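Rhomboid protease GlpG (Haemophilus influenzae, PDB 2NR9) is an intramembrane serine protease of the rhomboid family that cleaves transmembrane domains, as in its relatives, with a serine-histidine catalytic dyad. Local coordinates at residues F112-G117 against G161-G165; I34-M38 against L58-S62; Y53-L58 against Y93-A98; G9-L13 against S86-L90. The protein carries 2 engineered substitutions. All blocks are in the same frame, centred on the assembly; numbering follows the deposited sequence. Where two conformers were deposited one is given.

Interaction 1 (F112-G117 against G161-G165); sequences FFGLSG and GVEMG
The rhomboid active site is the setting, where the GxSG motif of residues 114-117 meets the loop before helix 166-191. Met164 and the nucleophile Ser116 touch across the contact. This loop corresponds to the cap of rhomboid proteases, the L5 loop that lies over the catalytic serine. Met164 does most of the covering. Its chain runs straight at chi2 and bends at chi3 (65°), which turns the methyl group toward Phe112. SD lies 3.4 Å from Ser116 OG and 3.7 Å from Gly114 O, so the thioether packs between nucleophile and motif backbone. Met164 CG rests 3.3 Å from Phe113 O. Val162 points its CG1 at Ser116, but that pair is too close in the model and its exact distance is doubtful. The polar partner of Ser116 OG is His169 NE2, the other half of the dyad, to which it is hydrogen-bonded. Gly114 has a positive phi of 121°, a backbone shape open to glycine, and its backbone is hydrogen-bonded to that of His56. The far end of the Phe112 ring leads away from the loop, and the ring meets His56 edge to face. Phe113 O and Glu163 O are two acceptors facing each other without a bond. At the far end of the Met164 side chain, CE meets Phe112 CD1 at 3.6 Å, approaching the ring obliquely.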
loop_
_atom_site.group_PDB
_atom_site.type_symbol
_atom_site.label_atom_id
_atom_site.label_comp_id
_atom_site.label_asym_id
_atom_site.label_seq_id
_atom_site.Cartn_x
_atom_site.Cartn_y
_atom_site.Cartn_z
ATOM N N PHE A 112 -1.097 -9.990 -11.354
ATOM C CA PHE A 112 -0.984 -8.621 -10.893
ATOM C C PHE A 112 0.242 -8.460 -10.003
ATOM O O PHE A 112 0.639 -9.392 -9.306
ATOM C CB PHE A 112 -2.249 -8.202 -10.139
ATOM C CG PHE A 112 -2.576 -9.078 -8.960
ATOM C CD1 PHE A 112 -2.063 -8.792 -7.704
ATOM C CD2 PHE A 112 -3.424 -10.165 -9.100
ATOM C CE1 PHE A 112 -2.379 -9.580 -6.617
ATOM C CE2 PHE A 112 -3.745 -10.951 -8.020
ATOM C CZ PHE A 112 -3.224 -10.660 -6.774
ATOM N N PHE A 113 0.836 -7.272 -10.038
ATOM C CA PHE A 113 2.029 -6.965 -9.252
ATOM C C PHE A 113 2.019 -5.501 -8.869
ATOM O O PHE A 113 1.497 -4.664 -9.605
ATOM C CB PHE A 113 3.300 -7.215 -10.083
ATOM C CG PHE A 113 3.605 -8.659 -10.322
ATOM C CD1 PHE A 113 3.499 -9.201 -11.591
ATOM C CD2 PHE A 113 4.055 -9.463 -9.293
ATOM C CE1 PHE A 113 3.817 -10.518 -11.818
ATOM C CE2 PHE A 113 4.372 -10.778 -9.516
ATOM C CZ PHE A 113 4.247 -11.311 -10.777
ATOM N N GLY A 114 2.697 -5.162 -7.779
ATOM C CA GLY A 114 2.805 -3.763 -7.398
ATOM C C GLY A 114 2.279 -3.386 -6.034
ATOM O O GLY A 114 1.388 -4.041 -5.485
ATOM N N LEU A 115 2.712 -2.213 -5.585
ATOM C CA LEU A 115 2.416 -1.692 -4.260
ATOM C C LEU A 115 1.180 -0.755 -4.194
ATOM O O LEU A 115 0.851 -0.243 -3.120
ATOM C CB LEU A 115 3.660 -0.937 -3.754
ATOM C CG LEU A 115 3.831 -0.613 -2.271
ATOM C CD1 LEU A 115 3.994 -1.888 -1.467
ATOM C CD2 LEU A 115 5.057 0.307 -2.079
ATOM N N SER A 116 0.483 -0.558 -5.315
ATOM C CA SER A 116 -0.654 0.390 -5.340
ATOM C C SER A 116 -1.828 0.044 -4.410
ATOM O O SER A 116 -2.492 0.934 -3.888
ATOM C CB SER A 116 -1.131 0.678 -6.771
ATOM O OG SER A 116 -1.553 -0.502 -7.425
ATOM N N GLY A 117 -2.054 -1.245 -4.180
ATOM C CA GLY A 117 -3.091 -1.677 -3.249
ATOM C C GLY A 117 -2.733 -1.268 -1.828
ATOM O O GLY A 117 -3.607 -0.928 -1.032
ATOM N N GLY A 161 -3.714 3.332 -15.345
ATOM C CA GLY A 161 -3.647 1.870 -15.326
ATOM C C GLY A 161 -2.518 1.328 -14.468
ATOM O O GLY A 161 -1.397 1.140 -14.945
ATOM N N VAL A 162 -2.820 1.055 -13.201
ATOM C CA VAL A 162 -1.819 0.532 -12.276
ATOM C C VAL A 162 -1.734 -0.994 -12.354
ATOM O O VAL A 162 -2.104 -1.697 -11.414
ATOM C CB VAL A 162 -2.101 0.966 -10.826
ATOM C CG1 VAL A 162 -0.957 0.549 -9.922
ATOM C CG2 VAL A 162 -2.304 2.472 -10.756
ATOM N N GLU A 163 -1.256 -1.488 -13.495
ATOM C CA GLU A 163 -1.100 -2.926 -13.738
ATOM C C GLU A 163 -1.523 -3.865 -12.604
ATOM O O GLU A 163 -0.698 -4.570 -12.019
ATOM C CB GLU A 163 0.312 -3.248 -14.242
ATOM C CG GLU A 163 1.351 -2.191 -13.904
ATOM C CD GLU A 163 1.267 -0.984 -14.826
ATOM O OE1 GLU A 163 0.945 -1.176 -16.032
ATOM O OE2 GLU A 163 1.559 0.150 -14.356
ATOM N N MET A 164 -2.825 -3.880 -12.333
ATOM C CA MET A 164 -3.434 -4.764 -11.340
ATOM C C MET A 164 -4.929 -4.756 -11.577
ATOM O O MET A 164 -5.530 -5.769 -11.939
ATOM C CB MET A 164 -3.182 -4.263 -9.912
ATOM C CG MET A 164 -1.755 -4.348 -9.429
ATOM S SD MET A 164 -1.642 -3.933 -7.675
ATOM C CE MET A 164 -2.576 -5.283 -6.948
ATOM N N GLY A 165 -5.515 -3.579 -11.390
ATOM C CA GLY A 165 -6.943 -3.386 -11.515
ATOM C C GLY A 165 -7.426 -2.578 -10.332
ATOM O O GLY A 165 -6.723 -2.453 -9.327
#

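Interaction 2 (I34-M38 against L58-S62); sequences IMYLM and LVHLS. With PQE (3,6,12,15,18,21,24-heptaoxahexatriacontan-1-ol), chain F.
Met38 O is hydrogen-bonded to Ser55 OG, while the Met38 side chain packs on Leu58 and Val59. The bond ties the end of helix 31-38 to the short helix 52-55. The contact itself is apolar. It sets one side of helix 31-38 against the extended loop that leads into helix 63-84, as part of the L1 region of the rhomboid fold. Val59 is the middle piece. Its CG2 branch is met by Ile34 CG2 at 3.8 Å and by Met38 CB at 3.7 Å. Met38 CE lies 3.7 Å from Leu58 CB, the two side chains crossing at about a right angle. The bend of the Met38 chain that brings CE there is less certain, because its CG sits too close to Ile34 O in the model. Met35 behaves differently. It stays fully extended beyond CG (chi3 175°) and reaches past Val59 to Leu61, where its CE and Leu61 CD2 are tight at 3.5 Å. Phe113 of the active-site loop covers Met35 and Val59, and Ile22 of helix 10-27 backs Met38 and Leu58. A bound PA6 touches Met38 and Leu58, and Ser62 CB lies 3.7 Å from ether O71 of the bound PQE. Cohesion between the two segments therefore rests on shape fit and dispersion, with methionine and branched methyl groups interlocking. Met38 O and Ser62 OG spend their hydrogen bonds on Ser55 and His65, outside this contact.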
loop_
_atom_site.group_PDB
_atom_site.type_symbol
_atom_site.label_atom_id
_atom_site.label_comp_id
_atom_site.label_asym_id
_atom_site.label_seq_id
_atom_site.Cartn_x
_atom_site.Cartn_y
_atom_site.Cartn_z
ATOM N N ILE A 34 11.842 -13.797 -10.984
ATOM C CA ILE A 34 11.209 -12.967 -9.967
ATOM C C ILE A 34 9.678 -13.028 -10.008
ATOM O O ILE A 34 9.035 -13.231 -8.979
ATOM C CB ILE A 34 11.725 -11.508 -10.030
ATOM C CG1 ILE A 34 13.216 -11.470 -9.660
ATOM C CG2 ILE A 34 10.919 -10.604 -9.093
ATOM C CD1 ILE A 34 13.848 -10.094 -9.755
ATOM N N MET A 35 9.100 -12.915 -11.198
ATOM C CA MET A 35 7.644 -12.990 -11.338
ATOM C C MET A 35 7.071 -14.346 -10.929
ATOM O O MET A 35 5.992 -14.415 -10.343
ATOM C CB MET A 35 7.202 -12.619 -12.751
ATOM C CG MET A 35 7.303 -11.138 -13.041
ATOM S SD MET A 35 6.754 -10.688 -14.696
ATOM C CE MET A 35 6.892 -8.905 -14.587
ATOM N N TYR A 36 7.793 -15.422 -11.239
ATOM C CA TYR A 36 7.347 -16.772 -10.884
ATOM C C TYR A 36 7.342 -17.025 -9.373
ATOM O O TYR A 36 6.464 -17.709 -8.849
ATOM C CB TYR A 36 8.206 -17.835 -11.573
ATOM C CG TYR A 36 8.052 -19.209 -10.954
ATOM C CD1 TYR A 36 9.014 -19.712 -10.082
ATOM C CD2 TYR A 36 6.891 -19.948 -11.142
ATOM C CE1 TYR A 36 8.854 -20.945 -9.474
ATOM C CE2 TYR A 36 6.720 -21.178 -10.535
ATOM C CZ TYR A 36 7.706 -21.675 -9.707
ATOM O OH TYR A 36 7.541 -22.907 -9.113
ATOM N N LEU A 37 8.363 -16.528 -8.694
ATOM C CA LEU A 37 8.500 -16.721 -7.258
ATOM C C LEU A 37 7.611 -15.769 -6.458
ATOM O O LEU A 37 7.182 -16.094 -5.352
ATOM C CB LEU A 37 9.962 -16.503 -6.846
ATOM C CG LEU A 37 10.355 -16.777 -5.389
ATOM C CD1 LEU A 37 11.793 -16.341 -5.141
ATOM C CD2 LEU A 37 9.422 -16.068 -4.433
ATOM N N MET A 38 7.281 -14.627 -7.053
ATOM C CA MET A 38 6.624 -13.539 -6.319
ATOM C C MET A 38 5.116 -13.384 -6.516
ATOM O O MET A 38 4.452 -12.752 -5.700
ATOM C CB MET A 38 7.324 -12.221 -6.647
ATOM C CG MET A 38 8.827 -12.291 -6.493
ATOM S SD MET A 38 9.398 -11.892 -4.839
ATOM C CE MET A 38 9.558 -10.108 -5.005
ATOM N N LEU A 58 5.990 -6.375 -4.271
ATOM C CA LEU A 58 7.377 -5.948 -4.435
ATOM C C LEU A 58 7.839 -5.901 -5.896
ATOM O O LEU A 58 8.990 -5.556 -6.175
ATOM C CB LEU A 58 8.290 -6.878 -3.638
ATOM C CG LEU A 58 8.595 -6.587 -2.157
ATOM C CD1 LEU A 58 7.590 -5.671 -1.481
ATOM C CD2 LEU A 58 8.822 -7.877 -1.369
ATOM N N VAL A 59 6.970 -6.313 -6.814
ATOM C CA VAL A 59 7.303 -6.327 -8.230
ATOM C C VAL A 59 6.555 -5.221 -8.979
ATOM O O VAL A 59 5.364 -5.003 -8.756
ATOM C CB VAL A 59 6.972 -7.695 -8.881
ATOM C CG1 VAL A 59 7.378 -7.699 -10.354
ATOM C CG2 VAL A 59 7.664 -8.828 -8.135
ATOM N N HIS A 60 7.261 -4.531 -9.869
ATOM C CA HIS A 60 6.665 -3.460 -10.648
ATOM C C HIS A 60 6.853 -3.680 -12.150
ATOM O O HIS A 60 7.769 -4.388 -12.575
ATOM C CB HIS A 60 7.164 -2.094 -10.167
ATOM C CG HIS A 60 6.612 -1.701 -8.830
ATOM N ND1 HIS A 60 7.117 -2.194 -7.643
ATOM C CD2 HIS A 60 5.526 -0.964 -8.498
ATOM C CE1 HIS A 60 6.382 -1.752 -6.637
ATOM N NE2 HIS A 60 5.413 -0.999 -7.128
ATOM N N LEU A 61 5.955 -3.108 -12.944
ATOM C CA LEU A 61 5.916 -3.390 -14.376
ATOM C C LEU A 61 6.408 -2.266 -15.292
ATOM O O LEU A 61 6.555 -2.467 -16.497
ATOM C CB LEU A 61 4.512 -3.846 -14.771
ATOM C CG LEU A 61 3.948 -4.965 -13.882
ATOM C CD1 LEU A 61 2.488 -5.258 -14.203
ATOM C CD2 LEU A 61 4.793 -6.229 -13.985
ATOM N N SER A 62 6.654 -1.088 -14.728
ATOM C CA SER A 62 7.180 0.029 -15.506
ATOM C C SER A 62 7.842 1.067 -14.606
ATOM O O SER A 62 7.700 1.022 -13.379
ATOM C CB SER A 62 6.080 0.684 -16.354
ATOM O OG SER A 62 5.148 1.378 -15.543
HETATM O O47 PQE F . 14.040 1.050 -18.603
HETATM C C68 PQE F . 12.740 1.282 -19.167
HETATM C C52 PQE F . 11.727 0.332 -18.531
HETATM O O70 PQE F . 10.429 0.589 -19.070
HETATM C C55 PQE F . 9.666 1.466 -18.239
HETATM C C58 PQE F . 8.455 1.981 -19.009
HETATM O O71 PQE F . 7.946 3.155 -18.376
HETATM C C61 PQE F . 8.097 4.312 -19.200
HETATM C C62 PQE F . 9.403 4.217 -19.982
HETATM C C63 PQE F . 10.152 5.545 -19.978
HETATM C C66 PQE F . 9.975 6.280 -18.654
HETATM C C67 PQE F . 11.165 6.047 -17.731
HETATM O O72 PQE F . 10.913 6.666 -16.468
HETATM C C65 PQE F . 12.005 6.486 -15.564
HETATM C C64 PQE F . 11.653 7.070 -14.198
HETATM O O73 PQE F . 12.639 6.684 -13.238
HETATM C C60 PQE F . 12.793 5.266 -13.164
HETATM C C59 PQE F . 12.919 4.841 -11.705
HETATM O O74 PQE F . 13.246 3.452 -11.633
HETATM C C57 PQE F . 12.926 2.891 -10.358
HETATM C C56 PQE F . 13.299 3.871 -9.249
HETATM O O75 PQE F . 12.118 4.360 -8.608
HETATM C C54 PQE F . 12.320 5.664 -8.062
HETATM C C53 PQE F . 11.206 5.985 -7.070
HETATM O O76 PQE F . 11.765 6.561 -5.890
HETATM C C51 PQE F . 10.994 7.671 -5.425
HETATM C C50 PQE F . 11.490 8.114 -4.049
HETATM C C49 PQE F . 10.472 9.024 -3.366
HETATM C C48 PQE F . 11.095 10.354 -2.957
HETATM C C47 PQE F . 10.047 11.284 -2.356
HETATM C C46 PQE F . 9.872 12.539 -3.206
HETATM C C45 PQE F . 8.544 13.227 -2.908
HETATM C C44 PQE F . 8.241 14.316 -3.935
HETATM C C43 PQE F . 6.998 15.116 -3.547
HETATM C C42 PQE F . 7.282 16.616 -3.542
HETATM C C41 PQE F . 6.099 17.407 -4.091
HETATM C C40 PQE F . 6.560 18.479 -5.060
#

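Interaction 3 (Y53-L58 against Y93-A98)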
loop_
_atom_site.group_PDB
_atom_site.type_symbol
_atom_site.label_atom_id
_atom_site.label_comp_id
_atom_site.label_asym_id
_atom_site.label_seq_id
_atom_site.Cartn_x
_atom_site.Cartn_y
_atom_site.Cartn_z
ATOM N N TYR A 53 1.272 -14.436 -0.713
ATOM C CA TYR A 53 0.135 -13.587 -0.353
ATOM C C TYR A 53 0.544 -12.127 -0.177
ATOM O O TYR A 53 -0.307 -11.236 -0.153
ATOM C CB TYR A 53 -0.534 -14.096 0.930
ATOM C CG TYR A 53 -1.152 -15.456 0.771
ATOM C CD1 TYR A 53 -0.517 -16.590 1.259
ATOM C CD2 TYR A 53 -2.320 -15.620 0.040
ATOM C CE1 TYR A 53 -1.066 -17.849 1.078
ATOM C CE2 TYR A 53 -2.877 -16.868 -0.146
ATOM C CZ TYR A 53 -2.246 -17.979 0.374
ATOM O OH TYR A 53 -2.797 -19.221 0.184
ATOM N N ILE A 54 1.850 -11.886 -0.075
ATOM C CA ILE A 54 2.371 -10.547 0.169
ATOM C C ILE A 54 3.391 -10.097 -0.886
ATOM O O ILE A 54 3.396 -8.937 -1.294
ATOM C CB ILE A 54 3.071 -10.471 1.558
ATOM C CG1 ILE A 54 2.206 -11.120 2.642
ATOM C CG2 ILE A 54 3.415 -9.034 1.916
ATOM C CD1 ILE A 54 0.860 -10.469 2.826
ATOM N N SER A 55 4.231 -11.030 -1.341
ATOM C CA SER A 55 5.347 -10.708 -2.241
ATOM C C SER A 55 4.986 -10.017 -3.552
ATOM O O SER A 55 5.802 -9.294 -4.114
ATOM C CB SER A 55 6.226 -11.939 -2.505
ATOM O OG SER A 55 5.494 -12.988 -3.131
ATOM N N HIS A 56 3.781 -10.259 -4.049
ATOM C CA HIS A 56 3.346 -9.661 -5.309
ATOM C C HIS A 56 3.467 -8.133 -5.304
ATOM O O HIS A 56 3.523 -7.504 -6.365
ATOM C CB HIS A 56 1.904 -10.073 -5.623
ATOM C CG HIS A 56 0.930 -9.746 -4.529
ATOM N ND1 HIS A 56 0.258 -8.544 -4.464
ATOM C CD2 HIS A 56 0.535 -10.456 -3.445
ATOM C CE1 HIS A 56 -0.539 -8.543 -3.410
ATOM N NE2 HIS A 56 -0.376 -9.684 -2.765
ATOM N N THR A 57 3.552 -7.550 -4.107
ATOM C CA THR A 57 3.604 -6.094 -3.949
ATOM C C THR A 57 4.992 -5.509 -4.185
ATOM O O THR A 57 5.153 -4.295 -4.253
ATOM C CB THR A 57 3.164 -5.670 -2.535
ATOM O OG1 THR A 57 4.119 -6.143 -1.574
ATOM C CG2 THR A 57 1.788 -6.219 -2.210
ATOM N N LEU A 58 5.990 -6.375 -4.271
ATOM C CA LEU A 58 7.377 -5.948 -4.435
ATOM C C LEU A 58 7.839 -5.901 -5.896
ATOM O O LEU A 58 8.990 -5.556 -6.175
ATOM C CB LEU A 58 8.290 -6.878 -3.638
ATOM C CG LEU A 58 8.595 -6.587 -2.157
ATOM C CD1 LEU A 58 7.590 -5.671 -1.481
ATOM C CD2 LEU A 58 8.822 -7.877 -1.369
ATOM N N TYR A 93 0.873 -2.959 6.086
ATOM C CA TYR A 93 1.479 -3.491 4.851
ATOM C C TYR A 93 1.171 -4.970 4.615
ATOM O O TYR A 93 0.768 -5.367 3.511
ATOM C CB TYR A 93 2.996 -3.260 4.825
ATOM C CG TYR A 93 3.698 -4.066 3.755
ATOM C CD1 TYR A 93 3.647 -3.684 2.416
ATOM C CD2 TYR A 93 4.376 -5.235 4.076
ATOM C CE1 TYR A 93 4.261 -4.447 1.427
ATOM C CE2 TYR A 93 4.998 -6.003 3.094
ATOM C CZ TYR A 93 4.938 -5.605 1.774
ATOM O OH TYR A 93 5.561 -6.363 0.803
ATOM N N VAL A 94 1.427 -5.791 5.627
ATOM C CA VAL A 94 1.188 -7.212 5.517
ATOM C C VAL A 94 -0.286 -7.502 5.216
ATOM O O VAL A 94 -0.603 -8.261 4.302
ATOM C CB VAL A 94 1.617 -7.970 6.807
ATOM C CG1 VAL A 94 1.197 -9.417 6.725
ATOM C CG2 VAL A 94 3.129 -7.872 7.013
ATOM N N VAL A 95 -1.175 -6.854 5.970
ATOM C CA VAL A 95 -2.622 -7.063 5.856
ATOM C C VAL A 95 -3.223 -6.491 4.576
ATOM O O VAL A 95 -4.038 -7.145 3.918
ATOM C CB VAL A 95 -3.371 -6.505 7.090
ATOM C CG1 VAL A 95 -4.873 -6.425 6.822
ATOM C CG2 VAL A 95 -3.073 -7.358 8.331
ATOM N N ALA A 96 -2.864 -5.262 4.237
ATOM C CA ALA A 96 -3.332 -4.691 2.982
ATOM C C ALA A 96 -2.846 -5.546 1.809
ATOM O O ALA A 96 -3.620 -5.876 0.915
ATOM C CB ALA A 96 -2.869 -3.264 2.830
ATOM N N SER A 97 -1.570 -5.933 1.831
ATOM C CA SER A 97 -1.006 -6.766 0.756
ATOM C C SER A 97 -1.807 -8.058 0.574
ATOM O O SER A 97 -2.135 -8.447 -0.548
ATOM C CB SER A 97 0.464 -7.120 1.044
ATOM O OG SER A 97 1.287 -5.962 1.088
ATOM N N ALA A 98 -2.098 -8.727 1.684
ATOM C CA ALA A 98 -2.822 -9.991 1.649
ATOM C C ALA A 98 -4.261 -9.816 1.215
ATOM O O ALA A 98 -4.769 -10.597 0.408
ATOM C CB ALA A 98 -2.760 -10.681 3.010
#
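Tyr93 points the edge of its ring at Thr57, and its hydroxyl donates to Thr57 OG1, with Tyr93 OH and Thr57 OG1 2.8 Å apart. Thr57 OG1 in turn donates to Ile54 O at 2.9 Å, close to the line of that carbonyl (160°). The same oxygen also accepts from Thr57 N, so two donors of one residue grip it. Thr57 holds OG1 between its backbone N and carbonyl carbon (chi1 66°), and this lets the hydroxyl serve Tyr93 and Ile54 O together. Leu58 comes at Tyr93 at about a right angle and sets CD1 near the hydroxyl. Over one face of the Tyr93 ring, toward its rim, lies Ser97 OG, 3.3 Å above the plane. It donates to Tyr93 O, tilted 30° from the carbonyl plane, and Ser97 N reaches that oxygen from the opposite face. The segments join the L1 region to helix 86-108 of the rhomboid membrane core, and the meeting is a knob into a hole. Ile54 has two conformers; in one of them, so with less certainty, it sits among Tyr93, Val94, Ser97 and Ala98. There Ile54 CG2 is 3.6 Å from Tyr93 CE2 and approaches the ring obliquely, while Ile54 CD1 reaches Ala98 CB at 3.6 Å. His56 turns the edge of its imidazole to Ser97 O, which lies in the ring plane. His56 NE2 makes a weak bond to Ser97 O (3.1 Å) and another to Tyr53 O.

Interaction 4 (G9-L13 against S86-L90); sequences GKITL and SVKLL
Ile11 and Thr12, at the start of helix 10-27, carry the contact with Ser86, Leu89 and Leu90 at the start of helix 86-108. Gly9 comes first, at the N-cap, and its carbonyl takes the backbone bond from Leu13 N. Ile11 then fills the space between the helices. Its CG1 branch, set beside the backbone N (chi1 -62°), packs on Ser86 CB at 3.6 Å. Its CG2 lies 4.1 Å from Leu89 CD2, the two side chains sliding past each other in opposite directions. Its CD1 reaches toward Leu90 CG at 4.3 Å. Thr12 crosses Leu89 at about a right angle, and OG1 comes within 3.1 Å of Leu89 CD2, a close touch of hydroxyl on methyl. The polar ends of both sides turn to Glu81 instead of to each other. One carboxylate oxygen bonds Thr12 OG1, the other bonds Ser86 OG and Ile11 N. A negative charge at the amino ends of two helices would probably be stabilised by them. Glu81 thus ties the starts of both helices to the end of helix 63-84. Phe74 of that helix packs on Thr12 and Leu13, and its Glu81 also touches Leu89, so helix 63-84 borders both helices near the predicted cytoplasmic face.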
loop_
_atom_site.group_PDB
_atom_site.type_symbol
_atom_site.label_atom_id
_atom_site.label_comp_id
_atom_site.label_asym_id
_atom_site.label_seq_id
_atom_site.Cartn_x
_atom_site.Cartn_y
_atom_site.Cartn_z
ATOM N N GLY A 9 11.047 6.811 8.450
ATOM C CA GLY A 9 10.878 5.527 9.108
ATOM C C GLY A 9 11.747 4.432 8.531
ATOM O O GLY A 9 11.983 4.382 7.322
ATOM N N LYS A 10 12.202 3.536 9.403
ATOM C CA LYS A 10 13.044 2.417 9.002
ATOM C C LYS A 10 12.289 1.395 8.143
ATOM O O LYS A 10 12.831 0.877 7.174
ATOM C CB LYS A 10 13.659 1.745 10.232
ATOM C CG LYS A 10 14.639 2.635 10.985
ATOM C CD LYS A 10 15.170 1.955 12.233
ATOM C CE LYS A 10 16.173 2.852 12.959
ATOM N NZ LYS A 10 16.737 2.194 14.170
ATOM N N ILE A 11 11.041 1.109 8.501
ATOM C CA ILE A 11 10.236 0.160 7.727
ATOM C C ILE A 11 9.906 0.731 6.340
ATOM O O ILE A 11 10.029 0.039 5.331
ATOM C CB ILE A 11 8.944 -0.229 8.461
ATOM C CG1 ILE A 11 9.273 -0.941 9.786
ATOM C CG2 ILE A 11 8.076 -1.136 7.577
ATOM C CD1 ILE A 11 9.994 -2.285 9.618
ATOM N N THR A 12 9.486 1.995 6.305
ATOM C CA THR A 12 9.208 2.686 5.043
ATOM C C THR A 12 10.419 2.564 4.130
ATOM O O THR A 12 10.310 2.144 2.976
ATOM C CB THR A 12 8.947 4.195 5.275
ATOM O OG1 THR A 12 7.783 4.367 6.094
ATOM C CG2 THR A 12 8.741 4.911 3.956
ATOM N N LEU A 13 11.574 2.948 4.661
ATOM C CA LEU A 13 12.828 2.891 3.929
ATOM C C LEU A 13 13.163 1.488 3.446
ATOM O O LEU A 13 13.530 1.305 2.295
ATOM C CB LEU A 13 13.969 3.475 4.765
ATOM C CG LEU A 13 13.924 5.000 4.873
ATOM C CD1 LEU A 13 14.826 5.508 5.978
ATOM C CD2 LEU A 13 14.293 5.628 3.535
ATOM N N SER A 86 6.468 1.983 13.769
ATOM C CA SER A 86 6.899 1.072 12.720
ATOM C C SER A 86 6.065 -0.209 12.657
ATOM O O SER A 86 5.898 -0.793 11.588
ATOM C CB SER A 86 8.382 0.736 12.884
ATOM O OG SER A 86 9.175 1.909 12.795
ATOM N N VAL A 87 5.566 -0.657 13.805
ATOM C CA VAL A 87 4.752 -1.868 13.848
ATOM C C VAL A 87 3.448 -1.651 13.077
ATOM O O VAL A 87 3.030 -2.493 12.270
ATOM C CB VAL A 87 4.437 -2.286 15.296
ATOM C CG1 VAL A 87 3.388 -3.373 15.317
ATOM C CG2 VAL A 87 5.703 -2.739 16.006
ATOM N N LYS A 88 2.840 -0.494 13.301
ATOM C CA LYS A 88 1.604 -0.123 12.634
ATOM C C LYS A 88 1.758 -0.169 11.113
ATOM O O LYS A 88 0.913 -0.727 10.413
ATOM C CB LYS A 88 1.165 1.277 13.078
ATOM C CG LYS A 88 -0.112 1.777 12.419
ATOM C CD LYS A 88 -1.311 0.938 12.829
ATOM C CE LYS A 88 -1.599 1.086 14.318
ATOM N NZ LYS A 88 -2.697 0.180 14.764
ATOM N N LEU A 89 2.832 0.428 10.604
ATOM C CA LEU A 89 3.076 0.436 9.163
ATOM C C LEU A 89 3.311 -0.983 8.634
ATOM O O LEU A 89 2.720 -1.390 7.624
ATOM C CB LEU A 89 4.268 1.325 8.815
ATOM C CG LEU A 89 4.601 1.370 7.319
ATOM C CD1 LEU A 89 3.405 1.889 6.508
ATOM C CD2 LEU A 89 5.837 2.208 7.064
ATOM N N LEU A 90 4.146 -1.744 9.339
ATOM C CA LEU A 90 4.462 -3.102 8.924
ATOM C C LEU A 90 3.160 -3.904 8.824
ATOM O O LEU A 90 2.906 -4.560 7.819
ATOM C CB LEU A 90 5.417 -3.765 9.923
ATOM C CG LEU A 90 6.492 -4.700 9.344
ATOM C CD1 LEU A 90 7.038 -5.633 10.426
ATOM C CD2 LEU A 90 5.972 -5.498 8.160
#

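Interactions 1, 2 and 3 form one cluster, their centres 11 to 12 Å apart. Interactions 1 and 2 touch where Phe113 meets Val59 and Met35, and where Glu163 meets Leu61. His56 O with Gly114 N joins 1 to 3, and Met38 O with Ser55 OG joins 2 to 3. Interactions 2 and 3 share Leu58 and cross along the chain; interaction 1 opens after both have closed. Interaction 4 lies apart, 14 Å from interaction 3 and about 21 Å from interaction 1 between centres. Helix 86-108 serves both 3 and 4. The L1 region thus packs directly against the catalytic motif, while at the far end helices 10-27 and 86-108 pack together and share Glu81.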